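Side-chain contact in type-2 ice-structuring protein (Brachyopsis rostratus, PDB 2ZIB), which binds to ice crystals and inhibits their growth, protecting fish blood from freezing in subzero sea water: residues E52-I57 and K113-L118. Residues are numbered along the deposited sequence; the frame is centred on the assembly and turned at random.
Sequences EEQLYI and KCWDDL
Gln54 of helix 51-60 reaches Lys113 and Trp115 with its side-chain amide, and both hydrogen bonds of the contact use that one group. OE1 of Gln54 accepts from the indole NE1 of Trp115 at 2.9 Å. The N-H...O angle is 147°. The donor is tilted out of the carbonyl plane, and amide and ring planes are turned 53° against each other. OE1 sits at the edge of the indole, somewhat out of the ring plane. NE2 of Gln54 donates to the backbone O of Lys113, also at 2.9 Å, but this bond is weak. CG of Gln54 lies anti to the backbone N, and a bend at chi2 (74°) turns the amide to present OE1 to the ring and NE2 to the carbonyl.

Van der Waals contact is slight. CB of Lys113 lies 3.5 Å from NE2 of Gln54. The rest of the Lys113 side chain turns off, and its NZ is hydrogen-bonded to the backbone O of Thr108 and of Ala110. Gln54 also packs on Met107, and Trp115 on Met105, both in strand 104-107, which pairs with strand 115-118. The disulfide Cys92-Cys114 ties down the residue between the two partners of Gln54.

The contact joins the second helix of the C-type lectin fold to the start of strand 115-118 and the loop just before it. All of its touching residues are buried. The two bonds together, one of them weak, are consistent with this orientation of the amide and probably restrain its rotation. The amide also supplies the buried indole N-H with an acceptor.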
ATOM      1  N   GLU A  52      12.893  -4.310   3.048  1.00 16.22           N
ATOM      2  CA  GLU A  52      12.998  -4.989   1.750  1.00 18.06           C
ATOM      3  C   GLU A  52      11.767  -4.784   0.864  1.00 16.15           C
ATOM      4  O   GLU A  52      11.893  -4.484  -0.333  1.00 15.34           O
ATOM      5  CB  GLU A  52      13.207  -6.479   2.001  1.00 19.39           C
ATOM      6  CG  GLU A  52      13.499  -7.345   0.805  1.00 24.62           C
ATOM      7  CD  GLU A  52      14.111  -8.662   1.255  1.00 30.40           C
ATOM      8  OE1 GLU A  52      13.425  -9.447   1.975  1.00 34.09           O
ATOM      9  OE2 GLU A  52      15.289  -8.899   0.943  1.00 30.99           O
ATOM     10  N   GLU A  53      10.592  -4.941   1.453  1.00 14.34           N
ATOM     11  CA  GLU A  53       9.340  -4.697   0.708  1.00 14.07           C
ATOM     12  C   GLU A  53       9.175  -3.237   0.343  1.00 13.42           C
ATOM     13  O   GLU A  53       8.803  -2.931  -0.782  1.00 12.40           O
ATOM     14  CB  GLU A  53       8.156  -5.208   1.526  1.00 13.86           C
ATOM     15  CG  GLU A  53       8.006  -6.710   1.391  1.00 14.18           C
ATOM     16  CD  GLU A  53       6.767  -7.245   2.054  1.00 13.87           C
ATOM     17  OE1 GLU A  53       6.121  -6.531   2.853  1.00 13.93           O
ATOM     18  OE2 GLU A  53       6.375  -8.403   1.744  1.00 16.58           O
ATOM     19  N   GLN A  54       9.499  -2.342   1.274  1.00 12.36           N
ATOM     20  CA  GLN A  54       9.445  -0.895   1.033  1.00 13.01           C
ATOM     21  C   GLN A  54      10.251  -0.580  -0.211  1.00 13.54           C
ATOM     22  O   GLN A  54       9.820   0.158  -1.082  1.00 12.40           O
ATOM     23  CB  GLN A  54       9.987  -0.139   2.255  1.00 12.31           C
ATOM     24  CG  GLN A  54      10.157   1.375   2.073  1.00 11.91           C
ATOM     25  CD  GLN A  54       8.838   2.161   2.070  1.00  9.71           C
ATOM     26  OE1 GLN A  54       7.767   1.607   2.371  1.00 10.03           O
ATOM     27  NE2 GLN A  54       8.904   3.435   1.721  1.00 10.24           N
ATOM     28  N   LEU A  55      11.490  -1.091  -0.258  1.00 13.87           N
ATOM     29  CA  LEU A  55      12.371  -0.770  -1.361  1.00 13.08           C
ATOM     30  C   LEU A  55      11.923  -1.434  -2.667  1.00 13.84           C
ATOM     31  O   LEU A  55      12.042  -0.843  -3.740  1.00 14.05           O
ATOM     32  CB  LEU A  55      13.823  -1.178  -1.012  1.00 15.10           C
ATOM     33  CG  LEU A  55      14.482  -0.376   0.129  1.00 13.95           C
ATOM     34  CD1 LEU A  55      15.873  -1.026   0.470  1.00 15.41           C
ATOM     35  CD2 LEU A  55      14.611   1.148  -0.229  1.00 17.32           C
ATOM     36  N   TYR A  56      11.403  -2.660  -2.592  1.00 13.04           N
ATOM     37  CA  TYR A  56      10.864  -3.262  -3.813  1.00 14.53           C
ATOM     38  C   TYR A  56       9.705  -2.423  -4.391  1.00 14.26           C
ATOM     39  O   TYR A  56       9.626  -2.168  -5.594  1.00 14.60           O
ATOM     40  CB  TYR A  56      10.337  -4.681  -3.511  1.00 15.09           C
ATOM     41  CG  TYR A  56       9.669  -5.289  -4.726  1.00 14.00           C
ATOM     42  CD1 TYR A  56      10.454  -5.856  -5.741  1.00 16.54           C
ATOM     43  CD2 TYR A  56       8.285  -5.292  -4.890  1.00 13.98           C
ATOM     44  CE1 TYR A  56       9.880  -6.392  -6.917  1.00 17.32           C
ATOM     45  CE2 TYR A  56       7.703  -5.816  -6.045  1.00 14.43           C
ATOM     46  CZ  TYR A  56       8.489  -6.374  -7.039  1.00 16.34           C
ATOM     47  OH  TYR A  56       7.893  -6.904  -8.166  1.00 18.61           O
ATOM     48  N   ILE A  57       8.777  -2.032  -3.533  1.00 14.27           N
ATOM     49  CA  ILE A  57       7.620  -1.260  -3.988  1.00 14.64           C
ATOM     50  C   ILE A  57       8.055   0.119  -4.464  1.00 15.37           C
ATOM     51  O   ILE A  57       7.591   0.585  -5.515  1.00 14.99           O
ATOM     52  CB  ILE A  57       6.524  -1.194  -2.878  1.00 13.76           C
ATOM     53  CG1 ILE A  57       5.923  -2.593  -2.603  1.00 14.13           C
ATOM     54  CG2 ILE A  57       5.444  -0.198  -3.249  1.00 14.95           C
ATOM     55  CD1 ILE A  57       5.141  -2.719  -1.267  1.00 17.83           C
ATOM     56  N   LYS A 113      10.118   7.341  -0.314  1.00  8.11           N
ATOM     57  CA  LYS A 113       8.696   6.883  -0.247  1.00  6.82           C
ATOM     58  C   LYS A 113       8.228   6.723   1.188  1.00  6.92           C
ATOM     59  O   LYS A 113       7.338   5.919   1.483  1.00  6.68           O
ATOM     60  CB  LYS A 113       8.553   5.577  -1.056  1.00  8.25           C
ATOM     61  CG  LYS A 113       8.728   5.792  -2.525  1.00  8.69           C
ATOM     62  CD  LYS A 113       7.359   6.142  -3.164  1.00 13.82           C
ATOM     63  CE  LYS A 113       7.487   7.000  -4.447  1.00 13.97           C
ATOM     64  NZ  LYS A 113       8.024   8.412  -4.121  1.00 11.41           N
ATOM     65  N   CYS A 114       8.771   7.536   2.097  1.00  7.08           N
ATOM     66  CA  CYS A 114       8.298   7.479   3.464  1.00  7.00           C
ATOM     67  C   CYS A 114       6.795   7.731   3.523  1.00  6.80           C
ATOM     68  O   CYS A 114       6.207   8.440   2.668  1.00  7.07           O
ATOM     69  CB  CYS A 114       9.087   8.447   4.362  1.00  8.11           C
ATOM     70  SG  CYS A 114       8.963  10.220   3.954  1.00  8.97           S
ATOM     71  N   TRP A 115       6.156   7.175   4.560  1.00  6.94           N
ATOM     72  CA  TRP A 115       4.695   7.194   4.626  1.00  6.45           C
ATOM     73  C   TRP A 115       4.128   8.449   5.295  1.00  5.78           C
ATOM     74  O   TRP A 115       4.761   9.038   6.178  1.00  6.80           O
ATOM     75  CB  TRP A 115       4.186   5.995   5.423  1.00  7.14           C
ATOM     76  CG  TRP A 115       4.687   4.665   4.944  1.00  6.53           C
ATOM     77  CD1 TRP A 115       5.367   4.339   3.783  1.00  7.57           C
ATOM     78  CD2 TRP A 115       4.583   3.462   5.688  1.00  7.68           C
ATOM     79  NE1 TRP A 115       5.651   2.982   3.756  1.00  7.68           N
ATOM     80  CE2 TRP A 115       5.198   2.430   4.925  1.00  7.68           C
ATOM     81  CE3 TRP A 115       4.023   3.138   6.950  1.00  8.08           C
ATOM     82  CZ2 TRP A 115       5.265   1.085   5.376  1.00  9.89           C
ATOM     83  CZ3 TRP A 115       4.079   1.783   7.394  1.00  9.82           C
ATOM     84  CH2 TRP A 115       4.706   0.789   6.599  1.00  9.66           C
ATOM     85  N   ASP A 116       2.923   8.837   4.897  1.00  6.41           N
ATOM     86  CA  ASP A 116       2.216   9.934   5.524  1.00  6.53           C
ATOM     87  C   ASP A 116       0.736   9.626   5.485  1.00  6.30           C
ATOM     88  O   ASP A 116       0.287   8.829   4.642  1.00  7.03           O
ATOM     89  CB  ASP A 116       2.567  11.248   4.818  1.00  6.99           C
ATOM     90  CG  ASP A 116       2.210  12.500   5.590  1.00  8.18           C
ATOM     91  OD1 ASP A 116       1.768  12.447   6.755  1.00  8.82           O
ATOM     92  OD2 ASP A 116       2.431  13.595   5.021  1.00 10.29           O
ATOM     93  N   ASP A 117      -0.009  10.271   6.387  1.00  6.10           N
ATOM     94  CA  ASP A 117      -1.457  10.088   6.464  1.00  6.85           C
ATOM     95  C   ASP A 117      -2.153  11.314   5.913  1.00  6.44           C
ATOM     96  O   ASP A 117      -1.936  12.433   6.375  1.00  7.84           O
ATOM     97  CB  ASP A 117      -1.892   9.710   7.909  1.00  8.22           C
ATOM     98  CG  ASP A 117      -1.418  10.619   9.029  1.00  8.88           C
ATOM     99  OD1 ASP A 117      -0.408  11.360   8.964  1.00  9.55           O
ATOM    100  OD2 ASP A 117      -2.054  10.521  10.110  1.00  9.37           O
ATOM    101  N   LEU A 118      -2.922  11.089   4.852  1.00  6.48           N
ATOM    102  CA  LEU A 118      -3.540  12.164   4.054  1.00  7.01           C
ATOM    103  C   LEU A 118      -5.059  11.959   4.044  1.00  6.67           C
ATOM    104  O   LEU A 118      -5.546  10.863   4.380  1.00  6.75           O
ATOM    105  CB  LEU A 118      -3.036  12.077   2.599  1.00  8.65           C
ATOM    106  CG  LEU A 118      -1.742  12.810   2.279  1.00  9.78           C
ATOM    107  CD1 LEU A 118      -1.892  14.300   2.316  1.00 12.12           C
ATOM    108  CD2 LEU A 118      -0.511  12.399   3.128  1.00 10.74           C
TER